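Side-chain contacts in chitosanase (Gynuella sunshinyii YC6258, PDB 6X2Q), which probably hydrolyses chitosan, a polymer mainly of glucosamine, and here holds a chito-oligosaccharide in its sugar-binding cleft: residues M53-Q58 against V114-F119; R179-F184 against K216-G221. One frame throughout, in Å; residues are numbered along the deposited sequence.

Contact 1: M53-Q58 against V114-F119; sequences MLEVIQ and VDELYF. With GCS (2-amino-2-deoxy-beta-D-glucopyranose), chain B.
E55 reaches from helix 52-63 toward helix 104-129 and meets E116 and L117 there. Its chain is fully stretched, with CG anti to the backbone N (chi1 -171°), which carries the carboxylate across to a helix whose nearest CA, that of L117, is 10.2 Å from E55 CA. E116 leaves its helix on the same first torsion but bends at chi2, and its carboxylate comes up obliquely to that of E55, the two planes turned 64° apart. Only one oxygen from each acid makes the close approach, E55 OE1 lying 2.8 Å from E116 OE2. The other oxygen of E55 turns to leucine: E55 OE2 sits 3.6 Å from L117 CD1 and 3.8 Å from L117 CD2, facing the branched end of a side chain that runs past the glutamate in the opposite direction. L117 in turn places its CB 3.8 Å above the plane of the Y118 ring, over its centre. The Y118 hydroxyl hydrogen-bonds D52, which also binds the glucosamine, and GCS O3 lies at the edge of the Y118 ring, near its plane, 3.1 Å from Y118 OH. The second helix has a pi-type turn here, the amides of Y118 and F119 both bonding to V114 O. With an alanine here in place of E55, E116 would probably lose its close partner and the end of L117 its cover from helix 52-63. Two acid oxygens this near each other would repel strongly if both groups were ionised; one of them therefore probably carries a proton, and R59, in a long, weak ion pair with E55, may ease the remaining charge beside the sugar-binding cleft.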
loop_
_atom_site.group_PDB
_atom_site.type_symbol
_atom_site.label_atom_id
_atom_site.label_comp_id
_atom_site.label_asym_id
_atom_site.label_seq_id
_atom_site.Cartn_x
_atom_site.Cartn_y
_atom_site.Cartn_z
ATOM N N MET A 53 -6.736 4.019 -9.791
ATOM C CA MET A 53 -7.330 5.374 -9.790
ATOM C C MET A 53 -8.613 5.330 -10.630
ATOM O O MET A 53 -9.579 5.939 -10.241
ATOM C CB MET A 53 -6.372 6.414 -10.357
ATOM C CG MET A 53 -7.051 7.685 -10.718
ATOM S SD MET A 53 -5.937 8.950 -11.253
ATOM C CE MET A 53 -5.114 9.349 -9.731
ATOM N N LEU A 54 -8.593 4.573 -11.717
ATOM C CA LEU A 54 -9.754 4.411 -12.609
ATOM C C LEU A 54 -10.897 3.741 -11.849
ATOM O O LEU A 54 -11.981 4.224 -11.943
ATOM C CB LEU A 54 -9.359 3.583 -13.829
ATOM C CG LEU A 54 -10.532 3.170 -14.706
ATOM C CD1 LEU A 54 -11.097 4.364 -15.440
ATOM C CD2 LEU A 54 -10.149 2.096 -15.683
ATOM N N GLU A 55 -10.623 2.669 -11.124
ATOM C CA GLU A 55 -11.690 1.987 -10.417
ATOM C C GLU A 55 -12.368 2.909 -9.409
ATOM O O GLU A 55 -13.598 2.902 -9.293
ATOM C CB GLU A 55 -11.160 0.739 -9.735
ATOM C CG GLU A 55 -12.283 -0.080 -9.184
ATOM C CD GLU A 55 -11.806 -1.191 -8.305
ATOM O OE1 GLU A 55 -12.656 -1.789 -7.618
ATOM O OE2 GLU A 55 -10.588 -1.462 -8.299
ATOM N N VAL A 56 -11.589 3.723 -8.690
ATOM C CA VAL A 56 -12.177 4.635 -7.713
ATOM C C VAL A 56 -13.150 5.588 -8.404
ATOM O O VAL A 56 -14.312 5.737 -7.992
ATOM C CB VAL A 56 -11.069 5.398 -6.962
ATOM C CG1 VAL A 56 -11.652 6.530 -6.141
ATOM C CG2 VAL A 56 -10.248 4.449 -6.066
ATOM N N ILE A 57 -12.700 6.224 -9.489
ATOM C CA ILE A 57 -13.534 7.216 -10.149
ATOM C C ILE A 57 -14.727 6.546 -10.809
ATOM O O ILE A 57 -15.847 7.055 -10.731
ATOM C CB ILE A 57 -12.687 8.054 -11.128
ATOM C CG1 ILE A 57 -11.698 8.897 -10.316
ATOM C CG2 ILE A 57 -13.561 8.974 -12.033
ATOM C CD1 ILE A 57 -10.588 9.550 -11.130
ATOM N N GLN A 58 -14.531 5.363 -11.402
ATOM C CA GLN A 58 -15.665 4.651 -11.991
ATOM C C GLN A 58 -16.710 4.306 -10.937
ATOM O O GLN A 58 -17.907 4.560 -11.125
ATOM C CB GLN A 58 -15.200 3.391 -12.720
ATOM C CG GLN A 58 -14.731 3.685 -14.130
ATOM C CD GLN A 58 -14.249 2.456 -14.887
ATOM O OE1 GLN A 58 -13.850 1.448 -14.290
ATOM N NE2 GLN A 58 -14.267 2.546 -16.219
ATOM N N VAL A 114 -9.635 0.106 -1.328
ATOM C CA VAL A 114 -8.544 -0.384 -0.495
ATOM C C VAL A 114 -8.881 -1.756 0.060
ATOM O O VAL A 114 -8.083 -2.696 -0.041
ATOM C CB VAL A 114 -8.235 0.601 0.641
ATOM C CG1 VAL A 114 -7.261 -0.041 1.623
ATOM C CG2 VAL A 114 -7.626 1.874 0.083
ATOM N N ASP A 115 -10.090 -1.898 0.622
ATOM C CA ASP A 115 -10.491 -3.187 1.175
ATOM C C ASP A 115 -10.516 -4.271 0.103
ATOM O O ASP A 115 -10.033 -5.390 0.332
ATOM C CB ASP A 115 -11.863 -3.077 1.847
ATOM C CG ASP A 115 -12.136 -4.248 2.783
ATOM O OD1 ASP A 115 -11.458 -4.340 3.839
ATOM O OD2 ASP A 115 -12.994 -5.092 2.440
ATOM N N GLU A 116 -11.078 -3.959 -1.075
ATOM C CA GLU A 116 -11.189 -4.960 -2.133
ATOM C C GLU A 116 -9.832 -5.296 -2.752
ATOM O O GLU A 116 -9.542 -6.469 -3.014
ATOM C CB GLU A 116 -12.158 -4.482 -3.221
ATOM C CG GLU A 116 -12.479 -5.557 -4.274
ATOM C CD GLU A 116 -12.611 -5.031 -5.725
ATOM O OE1 GLU A 116 -13.314 -5.691 -6.526
ATOM O OE2 GLU A 116 -12.000 -3.989 -6.074
ATOM N N LEU A 117 -9.001 -4.289 -3.039
ATOM C CA LEU A 117 -7.762 -4.609 -3.745
ATOM C C LEU A 117 -6.626 -5.019 -2.806
ATOM O O LEU A 117 -5.799 -5.864 -3.169
ATOM C CB LEU A 117 -7.303 -3.421 -4.601
ATOM C CG LEU A 117 -8.142 -3.003 -5.813
ATOM C CD1 LEU A 117 -7.459 -1.857 -6.519
ATOM C CD2 LEU A 117 -8.391 -4.161 -6.793
ATOM N N TYR A 118 -6.553 -4.443 -1.610
ATOM C CA TYR A 118 -5.333 -4.566 -0.816
ATOM C C TYR A 118 -5.543 -5.289 0.504
ATOM O O TYR A 118 -4.851 -6.280 0.768
ATOM C CB TYR A 118 -4.726 -3.170 -0.593
ATOM C CG TYR A 118 -4.388 -2.545 -1.926
ATOM C CD1 TYR A 118 -3.599 -3.230 -2.849
ATOM C CD2 TYR A 118 -4.911 -1.311 -2.297
ATOM C CE1 TYR A 118 -3.323 -2.695 -4.081
ATOM C CE2 TYR A 118 -4.625 -0.762 -3.538
ATOM C CZ TYR A 118 -3.834 -1.463 -4.421
ATOM O OH TYR A 118 -3.565 -0.939 -5.649
ATOM N N PHE A 119 -6.482 -4.840 1.344
ATOM C CA PHE A 119 -6.576 -5.415 2.683
ATOM C C PHE A 119 -7.070 -6.854 2.632
ATOM O O PHE A 119 -6.453 -7.754 3.217
ATOM C CB PHE A 119 -7.481 -4.577 3.581
ATOM C CG PHE A 119 -7.563 -5.101 4.992
ATOM C CD1 PHE A 119 -6.486 -4.968 5.854
ATOM C CD2 PHE A 119 -8.703 -5.768 5.443
ATOM C CE1 PHE A 119 -6.549 -5.468 7.149
ATOM C CE2 PHE A 119 -8.769 -6.272 6.740
ATOM C CZ PHE A 119 -7.686 -6.119 7.590
HETATM C C1 GCS B . 0.993 0.892 -6.380
HETATM C C2 GCS B . -0.310 0.785 -7.145
HETATM C C3 GCS B . -0.608 -0.664 -7.403
HETATM C C4 GCS B . 0.498 -1.332 -8.204
HETATM C C5 GCS B . 1.806 -0.847 -7.569
HETATM C C6 GCS B . 3.081 -1.250 -8.257
HETATM N N2 GCS B . -1.406 1.445 -6.536
HETATM O O1 GCS B . 1.460 2.199 -6.047
HETATM O O3 GCS B . -1.776 -0.687 -8.120
HETATM O O4 GCS B . 0.210 -2.417 -8.538
HETATM O O5 GCS B . 1.867 0.543 -7.380
HETATM O O6 GCS B . 2.994 -1.203 -9.642
#

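Contact 2: R179-F184 against K216-G221; sequences RWLKTF and KLLKQG
L218 pushes its branched end between L181 and K182, and apolar contact is all that joins the two segments. With CG anti to the backbone N (chi1 175°), both methyls come up against L181 and K182. L218 CD2 lies 4.1 Å from L181 CG. The same methyl also rests against the backbone, with L218 CD2 3.9 Å from K182 N. L218 CD1 meets L181 CD2 at 4.2 Å as the two leucines lie alongside each other, pointing opposite ways. The K182 side chain takes part chiefly through CB, beside the backbone N. L135 of helix 134-147 touches both leucines, making a small apolar cluster where three helices of this largely helical glycosidase fold come together. Helix 209-219 ends just beyond L218 in a Schellman motif: G221, with positive phi, is the C-prime residue, its N bonding to L218 O while the following amide returns to L217 O. Polar bonds stay within each segment or go to other parts of the chain. R179 O accepts from both the backbone N and the hydroxyl of T183, which reach it from opposite faces of its plane, with T183 OG1 2.9 Å from R179 O. K216 NZ bonds to R230 O.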
loop_
_atom_site.group_PDB
_atom_site.type_symbol
_atom_site.label_atom_id
_atom_site.label_comp_id
_atom_site.label_asym_id
_atom_site.label_seq_id
_atom_site.Cartn_x
_atom_site.Cartn_y
_atom_site.Cartn_z
ATOM N N ARG A 179 10.923 -16.322 11.665
ATOM C CA ARG A 179 11.959 -16.554 10.663
ATOM C C ARG A 179 11.434 -16.245 9.261
ATOM O O ARG A 179 12.119 -15.598 8.454
ATOM C CB ARG A 179 12.465 -17.998 10.757
ATOM C CG ARG A 179 13.790 -18.237 10.031
ATOM C CD ARG A 179 14.501 -19.497 10.518
ATOM N NE ARG A 179 14.138 -20.643 9.691
ATOM C CZ ARG A 179 14.696 -20.923 8.517
ATOM N NH1 ARG A 179 15.665 -20.151 8.050
ATOM N NH2 ARG A 179 14.293 -21.980 7.815
ATOM N N TRP A 180 10.220 -16.715 8.951
ATOM C CA TRP A 180 9.623 -16.420 7.653
ATOM C C TRP A 180 9.470 -14.921 7.463
ATOM O O TRP A 180 9.781 -14.388 6.392
ATOM C CB TRP A 180 8.268 -17.113 7.519
ATOM C CG TRP A 180 7.681 -17.034 6.127
ATOM C CD1 TRP A 180 7.679 -18.022 5.185
ATOM C CD2 TRP A 180 6.993 -15.918 5.537
ATOM N NE1 TRP A 180 7.048 -17.586 4.043
ATOM C CE2 TRP A 180 6.627 -16.296 4.232
ATOM C CE3 TRP A 180 6.667 -14.630 5.981
ATOM C CZ2 TRP A 180 5.953 -15.432 3.359
ATOM C CZ3 TRP A 180 5.993 -13.771 5.118
ATOM C CH2 TRP A 180 5.651 -14.176 3.818
ATOM N N LEU A 181 9.017 -14.226 8.508
ATOM C CA LEU A 181 8.791 -12.789 8.426
ATOM C C LEU A 181 10.103 -12.032 8.258
ATOM O O LEU A 181 10.168 -11.066 7.496
ATOM C CB LEU A 181 8.031 -12.294 9.670
ATOM C CG LEU A 181 7.694 -10.790 9.744
ATOM C CD1 LEU A 181 6.991 -10.318 8.475
ATOM C CD2 LEU A 181 6.887 -10.407 10.985
ATOM N N LYS A 182 11.157 -12.446 8.964
ATOM C CA LYS A 182 12.429 -11.739 8.839
ATOM C C LYS A 182 12.988 -11.874 7.424
ATOM O O LYS A 182 13.483 -10.899 6.836
ATOM C CB LYS A 182 13.420 -12.269 9.868
ATOM C CG LYS A 182 14.561 -11.313 10.180
ATOM C CD LYS A 182 15.821 -12.067 10.510
ATOM C CE LYS A 182 16.401 -11.658 11.871
ATOM N NZ LYS A 182 17.822 -12.134 12.011
ATOM N N THR A 183 12.883 -13.073 6.859
ATOM C CA THR A 183 13.287 -13.297 5.482
ATOM C C THR A 183 12.470 -12.433 4.521
ATOM O O THR A 183 13.021 -11.831 3.586
ATOM C CB THR A 183 13.129 -14.783 5.161
ATOM O OG1 THR A 183 13.879 -15.555 6.112
ATOM C CG2 THR A 183 13.625 -15.092 3.777
ATOM N N PHE A 184 11.153 -12.345 4.744
ATOM C CA PHE A 184 10.306 -11.532 3.868
ATOM C C PHE A 184 10.731 -10.070 3.907
ATOM O O PHE A 184 10.799 -9.407 2.874
ATOM C CB PHE A 184 8.831 -11.665 4.273
ATOM C CG PHE A 184 7.896 -10.767 3.470
ATOM C CD1 PHE A 184 7.434 -11.160 2.216
ATOM C CD2 PHE A 184 7.506 -9.526 3.963
ATOM C CE1 PHE A 184 6.583 -10.345 1.488
ATOM C CE2 PHE A 184 6.654 -8.712 3.241
ATOM C CZ PHE A 184 6.194 -9.116 2.001
ATOM N N LYS A 216 12.299 -3.342 13.008
ATOM C CA LYS A 216 12.507 -2.892 14.379
ATOM C C LYS A 216 11.431 -3.470 15.307
ATOM O O LYS A 216 11.744 -4.039 16.365
ATOM C CB LYS A 216 12.531 -1.360 14.406
ATOM C CG LYS A 216 12.758 -0.717 15.778
ATOM C CD LYS A 216 12.326 0.771 15.806
ATOM C CE LYS A 216 10.801 0.947 16.055
ATOM N NZ LYS A 216 10.410 2.373 16.368
ATOM N N LEU A 217 10.154 -3.377 14.896
ATOM C CA LEU A 217 9.076 -3.988 15.671
ATOM C C LEU A 217 9.300 -5.484 15.835
ATOM O O LEU A 217 9.053 -6.044 16.909
ATOM C CB LEU A 217 7.712 -3.726 15.015
ATOM C CG LEU A 217 7.302 -2.260 14.846
ATOM C CD1 LEU A 217 5.922 -2.134 14.232
ATOM C CD2 LEU A 217 7.360 -1.530 16.180
ATOM N N LEU A 218 9.765 -6.154 14.779
ATOM C CA LEU A 218 10.011 -7.585 14.894
ATOM C C LEU A 218 11.141 -7.866 15.880
ATOM O O LEU A 218 11.020 -8.757 16.725
ATOM C CB LEU A 218 10.314 -8.185 13.522
ATOM C CG LEU A 218 10.714 -9.666 13.521
ATOM C CD1 LEU A 218 9.619 -10.533 14.168
ATOM C CD2 LEU A 218 10.995 -10.136 12.100
ATOM N N LYS A 219 12.230 -7.088 15.818
ATOM C CA LYS A 219 13.357 -7.343 16.717
ATOM C C LYS A 219 13.034 -7.009 18.170
ATOM O O LYS A 219 13.637 -7.582 19.083
ATOM C CB LYS A 219 14.593 -6.558 16.273
ATOM C CG LYS A 219 15.547 -7.385 15.428
ATOM C CD LYS A 219 16.080 -6.587 14.267
ATOM C CE LYS A 219 17.101 -5.572 14.729
ATOM N NZ LYS A 219 17.944 -5.127 13.566
ATOM N N GLN A 220 12.128 -6.070 18.412
ATOM C CA GLN A 220 11.716 -5.749 19.767
ATOM C C GLN A 220 10.614 -6.666 20.284
ATOM O O GLN A 220 10.092 -6.437 21.380
ATOM C CB GLN A 220 11.261 -4.298 19.844
ATOM C CG GLN A 220 12.369 -3.321 19.550
ATOM C CD GLN A 220 11.862 -1.911 19.473
ATOM O OE1 GLN A 220 10.695 -1.680 19.146
ATOM N NE2 GLN A 220 12.728 -0.953 19.765
ATOM N N GLY A 221 10.249 -7.693 19.523
ATOM C CA GLY A 221 9.238 -8.620 19.977
ATOM C C GLY A 221 7.816 -8.105 19.941
ATOM O O GLY A 221 6.928 -8.753 20.504
#

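How the contacts relate
The two contacts follow one another along the chain, 53-58 with 114-119 closing before 179-184 with 216-221 opens, and lie on opposite sides of its centre. Their own centres are 29 Å apart and their nearest atoms about 11 Å, so they do not touch. They share no helix, but helix 134-147 packs against both: Y141, I144 and I145 meet Y118 of contact 1, while its start packs on contact 2. Contact 1 borders the sugar-binding cleft, since Y118 lines the glycan pocket and the L117 side chain is about 4 Å from another bound glucosamine, whereas contact 2 joins helices 177-193 and 209-219 well away from it. All four segments fall within the glycosyl hydrolase family 46 range.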